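Local coordinates for protein putative 3-hydroxybutyryl-CoA dehydratase (Rhodopseudomonas palustris, PDB 3HIN) that probably acts as a lyase of the enoyl-CoA hydratase/isomerase (crotonase) family, interconverting 3-hydroxyacyl-CoA and enoyl-CoA thioesters by loss or addition of water, at residues G43-L48 against R97-I102; T17-T22 against G30-K35; Y139-G144 against D169-G174. One frame throughout, in Å; residues are numbered along the deposited sequence.

The three contacts illustrate how a crotonase-fold chain joins its elements by different means: helix on helix in contact 1, strand on strand in contact 2, and a strand with its following loop on a helix in contact 3. Contacts 1 and 2 adjoin, their centres about 13 Å apart, for helix 42-51, which follows strand 26-31 in the chain, packs on strand 18-23 and on Thr17 just before it. The CD1 of Leu18 lies 3.5 Å from the CB of Ala47, while Leu44 rests on Thr17 and Leu18. Contact 3 stands apart, its centre about 24 Å from that of contact 1 and about 27 Å from that of contact 2, without touching either.

Contact 1 (G43-L48 against R97-I102)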
ATOM      1  N   GLY A  43     -26.939  -7.650   6.924  1.00 31.55           N
ATOM      2  CA  GLY A  43     -27.477  -8.995   6.947  1.00 31.95           C
ATOM      3  C   GLY A  43     -27.506  -9.580   5.528  1.00 32.06           C
ATOM      4  O   GLY A  43     -27.420 -10.796   5.311  1.00 31.04           O
ATOM      5  N   LEU A  44     -27.619  -8.718   4.533  1.00 31.84           N
ATOM      6  CA  LEU A  44     -27.646  -9.256   3.191  1.00 31.14           C
ATOM      7  C   LEU A  44     -26.231  -9.748   2.899  1.00 30.81           C
ATOM      8  O   LEU A  44     -26.053 -10.869   2.480  1.00 30.65           O
ATOM      9  CB  LEU A  44     -28.189  -8.289   2.149  1.00 30.02           C
ATOM     10  CG  LEU A  44     -27.998  -8.690   0.668  1.00 29.52           C
ATOM     11  CD1 LEU A  44     -28.921  -7.888  -0.168  1.00 29.46           C
ATOM     12  CD2 LEU A  44     -26.559  -8.479   0.150  1.00 30.19           C
ATOM     13  N   MET A  45     -25.265  -8.906   3.231  1.00 31.09           N
ATOM     14  CA  MET A  45     -23.858  -9.209   3.078  1.00 31.66           C
ATOM     15  C   MET A  45     -23.465 -10.452   3.826  1.00 31.22           C
ATOM     16  O   MET A  45     -22.728 -11.288   3.283  1.00 32.89           O
ATOM     17  CB  MET A  45     -23.016  -7.971   3.445  1.00 30.67           C
ATOM     18  CG  MET A  45     -23.176  -6.847   2.382  1.00 29.61           C
ATOM     19  SD  MET A  45     -22.293  -7.251   0.822  1.00 23.04           S
ATOM     20  CE  MET A  45     -20.689  -6.903   1.525  1.00 27.11           C
ATOM     21  N   ALA A  46     -23.954 -10.609   5.058  1.00 31.71           N
ATOM     22  CA  ALA A  46     -23.671 -11.837   5.826  1.00 31.17           C
ATOM     23  C   ALA A  46     -24.298 -13.077   5.186  1.00 31.43           C
ATOM     24  O   ALA A  46     -23.656 -14.141   5.091  1.00 31.36           O
ATOM     25  CB  ALA A  46     -24.095 -11.691   7.260  1.00 31.56           C
ATOM     26  N   ALA A  47     -25.542 -12.941   4.724  1.00 30.23           N
ATOM     27  CA  ALA A  47     -26.224 -14.025   3.999  1.00 30.41           C
ATOM     28  C   ALA A  47     -25.445 -14.368   2.751  1.00 31.42           C
ATOM     29  O   ALA A  47     -25.353 -15.525   2.444  1.00 31.29           O
ATOM     30  CB  ALA A  47     -27.662 -13.649   3.584  1.00 27.70           C
ATOM     31  N   LEU A  48     -24.974 -13.350   2.026  1.00 31.95           N
ATOM     32  CA  LEU A  48     -24.110 -13.526   0.851  1.00 33.75           C
ATOM     33  C   LEU A  48     -22.820 -14.320   1.142  1.00 34.04           C
ATOM     34  O   LEU A  48     -22.527 -15.291   0.498  1.00 35.62           O
ATOM     35  CB  LEU A  48     -23.731 -12.150   0.274  1.00 33.30           C
ATOM     36  CG  LEU A  48     -22.927 -12.134  -1.024  1.00 30.83           C
ATOM     37  CD1 LEU A  48     -23.641 -13.030  -2.074  1.00 28.75           C
ATOM     38  CD2 LEU A  48     -22.722 -10.676  -1.611  1.00 29.02           C
ATOM     39  N   ARG A  97     -14.294  -8.983   3.644  1.00 32.41           N
ATOM     40  CA  ARG A  97     -14.221 -10.422   3.781  1.00 33.96           C
ATOM     41  C   ARG A  97     -15.335 -11.101   2.986  1.00 34.27           C
ATOM     42  O   ARG A  97     -15.139 -12.231   2.460  1.00 34.10           O
ATOM     43  CB  ARG A  97     -14.258 -10.886   5.249  1.00 33.85           C
ATOM     44  CG  ARG A  97     -13.141 -10.335   6.093  1.00 36.38           C
ATOM     45  CD  ARG A  97     -11.713 -10.938   5.760  1.00 40.99           C
ATOM     46  NE  ARG A  97     -11.111 -10.396   4.516  1.00 41.87           N
ATOM     47  CZ  ARG A  97     -10.500  -9.213   4.424  1.00 39.73           C
ATOM     48  NH1 ARG A  97     -10.004  -8.822   3.249  1.00 39.67           N
ATOM     49  NH2 ARG A  97     -10.418  -8.394   5.482  1.00 35.81           N
ATOM     50  N   VAL A  98     -16.474 -10.423   2.861  1.00 33.30           N
ATOM     51  CA  VAL A  98     -17.547 -10.944   2.030  1.00 34.31           C
ATOM     52  C   VAL A  98     -17.078 -10.977   0.552  1.00 34.08           C
ATOM     53  O   VAL A  98     -17.196 -11.961  -0.106  1.00 34.07           O
ATOM     54  CB  VAL A  98     -18.822 -10.081   2.085  1.00 33.83           C
ATOM     55  CG1 VAL A  98     -19.836 -10.634   1.065  1.00 30.76           C
ATOM     56  CG2 VAL A  98     -19.430  -9.975   3.536  1.00 33.47           C
ATOM     57  N   PHE A  99     -16.524  -9.874   0.047  1.00 36.04           N
ATOM     58  CA  PHE A  99     -16.122  -9.841  -1.372  1.00 35.01           C
ATOM     59  C   PHE A  99     -14.953 -10.756  -1.690  1.00 36.96           C
ATOM     60  O   PHE A  99     -14.772 -11.159  -2.852  1.00 36.14           O
ATOM     61  CB  PHE A  99     -15.816  -8.402  -1.790  1.00 36.59           C
ATOM     62  CG  PHE A  99     -17.038  -7.517  -1.830  1.00 35.94           C
ATOM     63  CD1 PHE A  99     -18.306  -8.088  -2.000  1.00 38.37           C
ATOM     64  CD2 PHE A  99     -16.924  -6.118  -1.712  1.00 34.73           C
ATOM     65  CE1 PHE A  99     -19.487  -7.271  -2.053  1.00 33.14           C
ATOM     66  CE2 PHE A  99     -18.066  -5.290  -1.765  1.00 35.68           C
ATOM     67  CZ  PHE A  99     -19.343  -5.877  -1.973  1.00 35.11           C
ATOM     68  N   ASP A 100     -14.119 -11.070  -0.691  1.00 37.01           N
ATOM     69  CA  ASP A 100     -13.043 -12.031  -0.945  1.00 36.61           C
ATOM     70  C   ASP A 100     -13.670 -13.367  -1.359  1.00 35.25           C
ATOM     71  O   ASP A 100     -13.090 -14.101  -2.148  1.00 36.40           O
ATOM     72  CB  ASP A 100     -12.188 -12.277   0.315  1.00 36.25           C
ATOM     73  CG  ASP A 100     -11.091 -11.241   0.516  1.00 40.45           C
ATOM     74  OD1 ASP A 100     -10.684 -11.141   1.676  1.00 47.83           O
ATOM     75  OD2 ASP A 100     -10.639 -10.501  -0.417  1.00 43.96           O
ATOM     76  N   LYS A 101     -14.840 -13.717  -0.811  1.00 33.16           N
ATOM     77  CA  LYS A 101     -15.447 -15.015  -1.195  1.00 33.26           C
ATOM     78  C   LYS A 101     -15.969 -14.974  -2.636  1.00 32.74           C
ATOM     79  O   LYS A 101     -16.224 -15.996  -3.208  1.00 33.02           O
ATOM     80  CB  LYS A 101     -16.633 -15.329  -0.275  1.00 34.10           C
ATOM     81  CG  LYS A 101     -16.261 -15.307   1.196  1.00 35.77           C
ATOM     82  CD  LYS A 101     -15.312 -16.398   1.529  1.00 39.48           C
ATOM     83  CE  LYS A 101     -15.681 -16.990   2.917  1.00 46.24           C
ATOM     84  NZ  LYS A 101     -14.981 -18.330   3.077  1.00 49.68           N
ATOM     85  N   ILE A 102     -16.160 -13.794  -3.199  1.00 31.02           N
ATOM     86  CA  ILE A 102     -16.460 -13.693  -4.613  1.00 31.73           C
ATOM     87  C   ILE A 102     -15.172 -13.777  -5.442  1.00 32.19           C
ATOM     88  O   ILE A 102     -15.007 -14.654  -6.286  1.00 32.47           O
ATOM     89  CB  ILE A 102     -17.098 -12.347  -4.910  1.00 32.05           C
ATOM     90  CG1 ILE A 102     -18.311 -12.133  -3.968  1.00 33.29           C
ATOM     91  CG2 ILE A 102     -17.532 -12.283  -6.390  1.00 28.96           C
ATOM     92  CD1 ILE A 102     -19.274 -10.964  -4.440  1.00 29.37           C
TER
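Met45 and Leu48, one turn apart on helix 42-51, meet Val98 of helix 85-103 in a buried helix-helix packing of the crotonase fold. The axes of the two short segments approach to 9.6 Å and cross at 37°, so the helices run in roughly the same direction. Met45 comes first and touches in two ways. Its carbonyl oxygen faces the isopropyl group of Val98, with CG2 3.6 Å from Met45 O. The side chain, bent at chi2 and chi3 (-73° and -75°), curls toward the second helix and sets its CE methyl 3.7 Å from Val98 CB. The same methyl reaches the ring of Phe99 obliquely, 3.8 Å from CE1. With SD 5.0 Å from the ring centroid, the pair is a Met-aromatic contact in which the two side chains cross at about a right angle. Around Phe99, helix 120-127 contributes Leu124 and Ala127, which also touch Ile102, and so extends the apolar layer beyond the two helices. One turn after Met45, the CB bond of Leu48 already points to helix 85-103, and CG, anti to the backbone N, continues the side chain to Val98. There it lies crosswise to Val98, so that this valine takes side chains from both turns. The CD2 methyl of Leu48 is 3.9 Å from Val98 CG1 and, more loosely, 4.5 Å from Ile102 CD1.

Contact 2 (T17-T22 against G30-K35); sequences TLVVDT and GLNRPK
Val19 and Gly30 form the antiparallel hydrogen-bonded pair of a beta hairpin made by strands 18-23 and 26-31, the outer strands on one side of the chain's main sheet. Backbone bonds carry the join: Val19 N gives to Gly30 O and Gly30 N to Val19 O, both 2.8 Å. A third, from Asn32 N to Thr17 O at 3.0 Å, continues the pairing just past the strand. Asn32 N and Gly30 N both approach from above the planes of their carbonyls. Between the bonds, the CA of Leu18 lies 3.3 Å from Gly30 O in a CA-H...O contact.

Side-chain packing adds to this. Leu18 and Leu31, the non-hydrogen-bonded pair, share one face and lie side by side with CD2 of Leu18 4.0 Å from CD1 of Leu31. Past the strand end, the side chains of Val19 and Asn32 meet at a slant, with Val19 CG2 3.4 Å from Asn32 ND2. Farther along, Arg33 CG lies 3.9 Å from Thr17 CB.

The polar ends turn elsewhere: Thr17 OG1 bonds Asp14 O, and the Arg33 guanidinium bonds Ala39 O and forms salt bridges with Asp76 and Glu79. The hairpin is thus joined here by main-chain bonds, while side chains add mainly van der Waals contact.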
ATOM      1  N   THR A  17     -33.163 -11.759   2.444  1.00 30.60           N
ATOM      2  CA  THR A  17     -32.748 -10.694   1.504  1.00 30.24           C
ATOM      3  C   THR A  17     -32.144 -11.294   0.233  1.00 30.44           C
ATOM      4  O   THR A  17     -31.612 -10.575  -0.557  1.00 29.35           O
ATOM      5  CB  THR A  17     -31.653  -9.746   2.104  1.00 31.19           C
ATOM      6  OG1 THR A  17     -30.504 -10.526   2.451  1.00 30.90           O
ATOM      7  CG2 THR A  17     -32.164  -9.033   3.326  1.00 30.51           C
ATOM      8  N   LEU A  18     -32.207 -12.607   0.038  1.00 30.63           N
ATOM      9  CA  LEU A  18     -31.489 -13.249  -1.103  1.00 32.21           C
ATOM     10  C   LEU A  18     -32.455 -14.282  -1.618  1.00 33.08           C
ATOM     11  O   LEU A  18     -33.227 -14.775  -0.838  1.00 32.80           O
ATOM     12  CB  LEU A  18     -30.197 -13.976  -0.654  1.00 30.68           C
ATOM     13  CG  LEU A  18     -29.019 -13.088  -0.230  1.00 34.47           C
ATOM     14  CD1 LEU A  18     -27.828 -13.967   0.112  1.00 36.34           C
ATOM     15  CD2 LEU A  18     -28.637 -12.004  -1.273  1.00 33.08           C
ATOM     16  N   VAL A  19     -32.445 -14.566  -2.921  1.00 34.35           N
ATOM     17  CA  VAL A  19     -33.158 -15.687  -3.439  1.00 34.94           C
ATOM     18  C   VAL A  19     -32.186 -16.587  -4.162  1.00 35.23           C
ATOM     19  O   VAL A  19     -31.677 -16.227  -5.238  1.00 34.84           O
ATOM     20  CB  VAL A  19     -34.248 -15.247  -4.427  1.00 36.51           C
ATOM     21  CG1 VAL A  19     -34.709 -16.502  -5.287  1.00 37.26           C
ATOM     22  CG2 VAL A  19     -35.412 -14.508  -3.677  1.00 36.85           C
ATOM     23  N   VAL A  20     -31.970 -17.755  -3.588  1.00 35.34           N
ATOM     24  CA  VAL A  20     -30.912 -18.676  -3.971  1.00 35.95           C
ATOM     25  C   VAL A  20     -31.486 -19.937  -4.625  1.00 37.20           C
ATOM     26  O   VAL A  20     -32.296 -20.668  -4.016  1.00 37.12           O
ATOM     27  CB  VAL A  20     -30.148 -19.137  -2.710  1.00 35.90           C
ATOM     28  CG1 VAL A  20     -29.024 -20.072  -3.084  1.00 36.29           C
ATOM     29  CG2 VAL A  20     -29.643 -17.947  -1.886  1.00 32.68           C
ATOM     30  N   ASP A  21     -31.074 -20.226  -5.846  1.00 37.51           N
ATOM     31  CA  ASP A  21     -31.512 -21.487  -6.473  1.00 38.58           C
ATOM     32  C   ASP A  21     -30.290 -22.159  -7.053  1.00 38.95           C
ATOM     33  O   ASP A  21     -29.218 -21.589  -7.080  1.00 38.47           O
ATOM     34  CB  ASP A  21     -32.547 -21.231  -7.576  1.00 37.99           C
ATOM     35  CG  ASP A  21     -33.481 -22.414  -7.796  1.00 40.78           C
ATOM     36  OD1 ASP A  21     -33.412 -23.455  -7.076  1.00 38.47           O
ATOM     37  OD2 ASP A  21     -34.298 -22.295  -8.724  1.00 45.54           O
ATOM     38  N   THR A  22     -30.495 -23.349  -7.582  1.00 39.52           N
ATOM     39  CA  THR A  22     -29.454 -24.123  -8.205  1.00 39.96           C
ATOM     40  C   THR A  22     -30.085 -24.520  -9.509  1.00 40.63           C
ATOM     41  O   THR A  22     -31.087 -25.247  -9.496  1.00 39.56           O
ATOM     42  CB  THR A  22     -29.186 -25.369  -7.368  1.00 39.72           C
ATOM     43  OG1 THR A  22     -28.605 -24.933  -6.149  1.00 41.51           O
ATOM     44  CG2 THR A  22     -28.200 -26.336  -8.066  1.00 41.00           C
ATOM     45  N   GLY A  30     -29.926 -14.275  -6.079  1.00 32.79           N
ATOM     46  CA  GLY A  30     -30.611 -13.053  -6.472  1.00 33.09           C
ATOM     47  C   GLY A  30     -30.740 -12.083  -5.347  1.00 32.43           C
ATOM     48  O   GLY A  30     -31.244 -12.438  -4.314  1.00 33.47           O
ATOM     49  N   LEU A  31     -30.236 -10.868  -5.531  1.00 34.06           N
ATOM     50  CA  LEU A  31     -30.337  -9.831  -4.513  1.00 32.81           C
ATOM     51  C   LEU A  31     -31.815  -9.423  -4.476  1.00 33.82           C
ATOM     52  O   LEU A  31     -32.409  -9.063  -5.510  1.00 32.77           O
ATOM     53  CB  LEU A  31     -29.496  -8.615  -4.901  1.00 33.51           C
ATOM     54  CG  LEU A  31     -27.986  -8.605  -4.572  1.00 33.87           C
ATOM     55  CD1 LEU A  31     -27.294  -9.954  -4.481  1.00 34.12           C
ATOM     56  CD2 LEU A  31     -27.259  -7.647  -5.475  1.00 33.98           C
ATOM     57  N   ASN A  32     -32.374  -9.466  -3.270  1.00 33.25           N
ATOM     58  CA  ASN A  32     -33.788  -9.456  -3.108  1.00 34.72           C
ATOM     59  C   ASN A  32     -34.234  -8.424  -2.059  1.00 34.61           C
ATOM     60  O   ASN A  32     -34.849  -8.790  -1.082  1.00 35.23           O
ATOM     61  CB  ASN A  32     -34.259 -10.861  -2.732  1.00 34.21           C
ATOM     62  CG  ASN A  32     -35.785 -10.985  -2.728  1.00 37.35           C
ATOM     63  OD1 ASN A  32     -36.475 -10.340  -3.522  1.00 35.07           O
ATOM     64  ND2 ASN A  32     -36.316 -11.804  -1.811  1.00 40.79           N
ATOM     65  N   ARG A  33     -33.903  -7.158  -2.260  1.00 34.11           N
ATOM     66  CA  ARG A  33     -34.480  -6.077  -1.445  1.00 35.04           C
ATOM     67  C   ARG A  33     -35.024  -5.078  -2.429  1.00 36.27           C
ATOM     68  O   ARG A  33     -34.569  -3.961  -2.508  1.00 37.28           O
ATOM     69  CB  ARG A  33     -33.456  -5.457  -0.524  1.00 33.92           C
ATOM     70  CG  ARG A  33     -32.812  -6.406   0.379  1.00 33.10           C
ATOM     71  CD  ARG A  33     -31.869  -5.660   1.264  1.00 34.81           C
ATOM     72  NE  ARG A  33     -32.658  -5.093   2.357  1.00 34.72           N
ATOM     73  CZ  ARG A  33     -32.333  -3.963   2.973  1.00 33.84           C
ATOM     74  NH1 ARG A  33     -33.104  -3.504   3.943  1.00 36.07           N
ATOM     75  NH2 ARG A  33     -31.248  -3.287   2.585  1.00 31.75           N
ATOM     76  N   PRO A  34     -35.971  -5.524  -3.259  1.00 38.79           N
ATOM     77  CA  PRO A  34     -36.388  -4.688  -4.393  1.00 40.55           C
ATOM     78  C   PRO A  34     -37.018  -3.305  -4.033  1.00 41.74           C
ATOM     79  O   PRO A  34     -36.890  -2.351  -4.814  1.00 42.24           O
ATOM     80  CB  PRO A  34     -37.352  -5.610  -5.180  1.00 40.78           C
ATOM     81  CG  PRO A  34     -37.796  -6.679  -4.151  1.00 40.36           C
ATOM     82  CD  PRO A  34     -36.583  -6.878  -3.289  1.00 38.16           C
ATOM     83  N   LYS A  35     -37.643  -3.187  -2.861  1.00 42.42           N
ATOM     84  CA  LYS A  35     -38.273  -1.934  -2.460  1.00 42.51           C
ATOM     85  C   LYS A  35     -37.234  -0.850  -2.257  1.00 42.13           C
ATOM     86  O   LYS A  35     -37.526   0.341  -2.333  1.00 41.64           O
ATOM     87  CB  LYS A  35     -39.117  -2.115  -1.195  1.00 42.95           C
ATOM     88  CG  LYS A  35     -40.261  -3.116  -1.389  1.00 45.82           C
ATOM     89  CD  LYS A  35     -41.441  -2.889  -0.393  1.00 51.05           C
ATOM     90  CE  LYS A  35     -42.649  -3.754  -0.835  1.00 53.93           C
ATOM     91  NZ  LYS A  35     -43.965  -3.035  -0.717  1.00 53.83           N
TER

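Contact 3 (Y139-G144 against D169-G174); sequences YALPEG and DMMLTG
Leu141 and the consecutive methionines Met170 and Met171 interlock where the loop after strand 138-140 lies against the C-terminal part of helix 164-173, part of the crotonase fold. The knob on the loop side is the CD1 methyl of Leu141. It fits a notch between neighbouring helix residues, 3.8 Å from Met171 CG and 4.3 Å from Met170 CB, and the Leu141 side chain crosses that of Met171 at a slant. The reciprocal bump is Met170 CE. The Met170 chain runs extended at chi2 and then bends at chi3 (95°), bringing the methyl down on the backbone of the strand, 3.7 Å from Ala140 CA and 4.4 Å from Tyr139 CB. Phe187 and Tyr177 also touch Met170, and the ring of Phe187 stacks on that of Tyr139. At the far end Gly144, without a side chain, brings its backbone close to the helix: its CA is 5.5 Å from the CA of Met171 and 4.1 Å from Met171 O.

No direct hydrogen bond joins the two segments. A water bridges them instead, accepting from Leu141 N at 2.7 Å and donating to Met170 O at 3.0 Å. Met170 O also accepts from Gly174 N, a residue with positive phi. The join therefore rests on apolar interlocking, with one water linking Leu141 N to a helix carbonyl that already has a backbone partner.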
ATOM      1  N   TYR A 139     -23.805   3.021 -14.120  1.00 34.43           N
ATOM      2  CA  TYR A 139     -22.698   2.915 -13.165  1.00 35.04           C
ATOM      3  C   TYR A 139     -22.372   4.278 -12.586  1.00 35.91           C
ATOM      4  O   TYR A 139     -22.396   5.319 -13.324  1.00 37.22           O
ATOM      5  CB  TYR A 139     -21.441   2.454 -13.859  1.00 35.09           C
ATOM      6  CG  TYR A 139     -21.602   1.172 -14.629  1.00 37.52           C
ATOM      7  CD1 TYR A 139     -21.662  -0.062 -13.948  1.00 37.18           C
ATOM      8  CD2 TYR A 139     -21.743   1.183 -16.018  1.00 40.38           C
ATOM      9  CE1 TYR A 139     -21.836  -1.235 -14.619  1.00 39.57           C
ATOM     10  CE2 TYR A 139     -21.925  -0.029 -16.745  1.00 39.93           C
ATOM     11  CZ  TYR A 139     -21.942  -1.224 -16.023  1.00 41.48           C
ATOM     12  OH  TYR A 139     -22.108  -2.417 -16.659  1.00 42.90           O
ATOM     13  N   ALA A 140     -22.122   4.295 -11.279  1.00 34.28           N
ATOM     14  CA  ALA A 140     -21.774   5.520 -10.614  1.00 35.10           C
ATOM     15  C   ALA A 140     -21.187   5.250  -9.255  1.00 35.62           C
ATOM     16  O   ALA A 140     -21.471   4.198  -8.622  1.00 35.50           O
ATOM     17  CB  ALA A 140     -22.995   6.433 -10.454  1.00 35.27           C
ATOM     18  N   LEU A 141     -20.394   6.223  -8.804  1.00 35.10           N
ATOM     19  CA  LEU A 141     -19.918   6.264  -7.441  1.00 37.31           C
ATOM     20  C   LEU A 141     -20.336   7.578  -6.798  1.00 38.19           C
ATOM     21  O   LEU A 141     -19.549   8.520  -6.738  1.00 37.69           O
ATOM     22  CB  LEU A 141     -18.409   6.142  -7.419  1.00 35.74           C
ATOM     23  CG  LEU A 141     -17.949   4.801  -7.940  1.00 36.16           C
ATOM     24  CD1 LEU A 141     -16.466   5.006  -8.293  1.00 39.28           C
ATOM     25  CD2 LEU A 141     -18.146   3.666  -6.964  1.00 36.38           C
ATOM     26  N   PRO A 142     -21.583   7.654  -6.307  1.00 40.58           N
ATOM     27  CA  PRO A 142     -22.149   8.923  -5.788  1.00 41.98           C
ATOM     28  C   PRO A 142     -21.628   9.314  -4.408  1.00 43.83           C
ATOM     29  O   PRO A 142     -21.976  10.359  -3.899  1.00 44.12           O
ATOM     30  CB  PRO A 142     -23.634   8.585  -5.668  1.00 42.28           C
ATOM     31  CG  PRO A 142     -23.559   7.180  -5.139  1.00 41.60           C
ATOM     32  CD  PRO A 142     -22.583   6.576  -6.196  1.00 40.97           C
ATOM     33  N   GLU A 143     -20.793   8.480  -3.825  1.00 46.49           N
ATOM     34  CA  GLU A 143     -20.350   8.642  -2.426  1.00 50.13           C
ATOM     35  C   GLU A 143     -19.626   9.942  -2.130  1.00 49.88           C
ATOM     36  O   GLU A 143     -19.814  10.533  -1.029  1.00 49.88           O
ATOM     37  CB  GLU A 143     -19.431   7.470  -1.957  1.00 49.51           C
ATOM     38  CG  GLU A 143     -18.760   6.644  -3.053  1.00 55.84           C
ATOM     39  CD  GLU A 143     -19.614   5.440  -3.428  1.00 54.61           C
ATOM     40  OE1 GLU A 143     -20.600   5.633  -4.148  1.00 58.14           O
ATOM     41  OE2 GLU A 143     -19.347   4.316  -2.936  1.00 61.17           O
ATOM     42  N   GLY A 144     -18.754  10.324  -3.066  1.00 50.00           N
ATOM     43  CA  GLY A 144     -17.994  11.559  -2.987  1.00 51.86           C
ATOM     44  C   GLY A 144     -18.846  12.787  -2.747  1.00 52.77           C
ATOM     45  O   GLY A 144     -18.425  13.719  -2.080  1.00 53.40           O
ATOM     46  N   ASP A 169     -12.356  10.630 -12.015  1.00 31.43           N
ATOM     47  CA  ASP A 169     -13.381  11.534 -12.556  1.00 33.18           C
ATOM     48  C   ASP A 169     -14.765  11.189 -12.035  1.00 32.32           C
ATOM     49  O   ASP A 169     -15.485  12.097 -11.615  1.00 33.86           O
ATOM     50  CB  ASP A 169     -13.291  11.547 -14.095  1.00 33.01           C
ATOM     51  CG  ASP A 169     -14.497  12.124 -14.764  1.00 36.56           C
ATOM     52  OD1 ASP A 169     -14.972  13.208 -14.352  1.00 36.88           O
ATOM     53  OD2 ASP A 169     -14.929  11.508 -15.773  1.00 37.27           O
ATOM     54  N   MET A 170     -15.142   9.913 -12.039  1.00 32.52           N
ATOM     55  CA  MET A 170     -16.478   9.451 -11.498  1.00 32.66           C
ATOM     56  C   MET A 170     -16.687   9.935 -10.037  1.00 33.66           C
ATOM     57  O   MET A 170     -17.750  10.458  -9.698  1.00 35.19           O
ATOM     58  CB  MET A 170     -16.577   7.906 -11.470  1.00 31.23           C
ATOM     59  CG  MET A 170     -16.883   7.280 -12.716  1.00 29.88           C
ATOM     60  SD  MET A 170     -16.738   5.560 -12.645  1.00 23.00           S
ATOM     61  CE  MET A 170     -18.502   5.264 -12.305  1.00 28.24           C
ATOM     62  N   MET A 171     -15.661   9.769  -9.205  1.00 32.83           N
ATOM     63  CA  MET A 171     -15.704  10.180  -7.795  1.00 33.18           C
ATOM     64  C   MET A 171     -15.727  11.685  -7.620  1.00 32.75           C
ATOM     65  O   MET A 171     -16.495  12.204  -6.793  1.00 32.18           O
ATOM     66  CB  MET A 171     -14.555   9.528  -6.997  1.00 30.88           C
ATOM     67  CG  MET A 171     -14.528   8.023  -7.166  1.00 35.71           C
ATOM     68  SD  MET A 171     -13.360   7.240  -6.001  1.00 34.11           S
ATOM     69  CE  MET A 171     -14.447   7.520  -4.582  1.00 33.25           C
ATOM     70  N   LEU A 172     -14.935  12.427  -8.405  1.00 31.02           N
ATOM     71  CA  LEU A 172     -14.920  13.856  -8.176  1.00 29.81           C
ATOM     72  C   LEU A 172     -16.168  14.589  -8.681  1.00 30.46           C
ATOM     73  O   LEU A 172     -16.478  15.695  -8.170  1.00 30.44           O
ATOM     74  CB  LEU A 172     -13.693  14.494  -8.832  1.00 29.77           C
ATOM     75  CG  LEU A 172     -12.358  14.058  -8.204  1.00 34.14           C
ATOM     76  CD1 LEU A 172     -11.259  14.440  -9.189  1.00 28.39           C
ATOM     77  CD2 LEU A 172     -12.239  14.799  -6.900  1.00 32.24           C
ATOM     78  N   THR A 173     -16.836  14.034  -9.699  1.00 29.75           N
ATOM     79  CA  THR A 173     -17.893  14.740 -10.418  1.00 31.34           C
ATOM     80  C   THR A 173     -19.253  14.078 -10.379  1.00 32.33           C
ATOM     81  O   THR A 173     -20.231  14.708 -10.798  1.00 32.12           O
ATOM     82  CB  THR A 173     -17.597  14.954 -11.951  1.00 30.80           C
ATOM     83  OG1 THR A 173     -17.577  13.678 -12.602  1.00 31.64           O
ATOM     84  CG2 THR A 173     -16.243  15.660 -12.155  1.00 31.00           C
ATOM     85  N   GLY A 174     -19.301  12.818  -9.958  1.00 32.88           N
ATOM     86  CA  GLY A 174     -20.546  12.024  -9.957  1.00 34.58           C
ATOM     87  C   GLY A 174     -20.908  11.529 -11.349  1.00 36.70           C
ATOM     88  O   GLY A 174     -22.099  11.305 -11.634  1.00 36.96           O
TER
HETATM   89  O   HOH W   1     -20.071   8.529 -10.104  1.00 32.43           O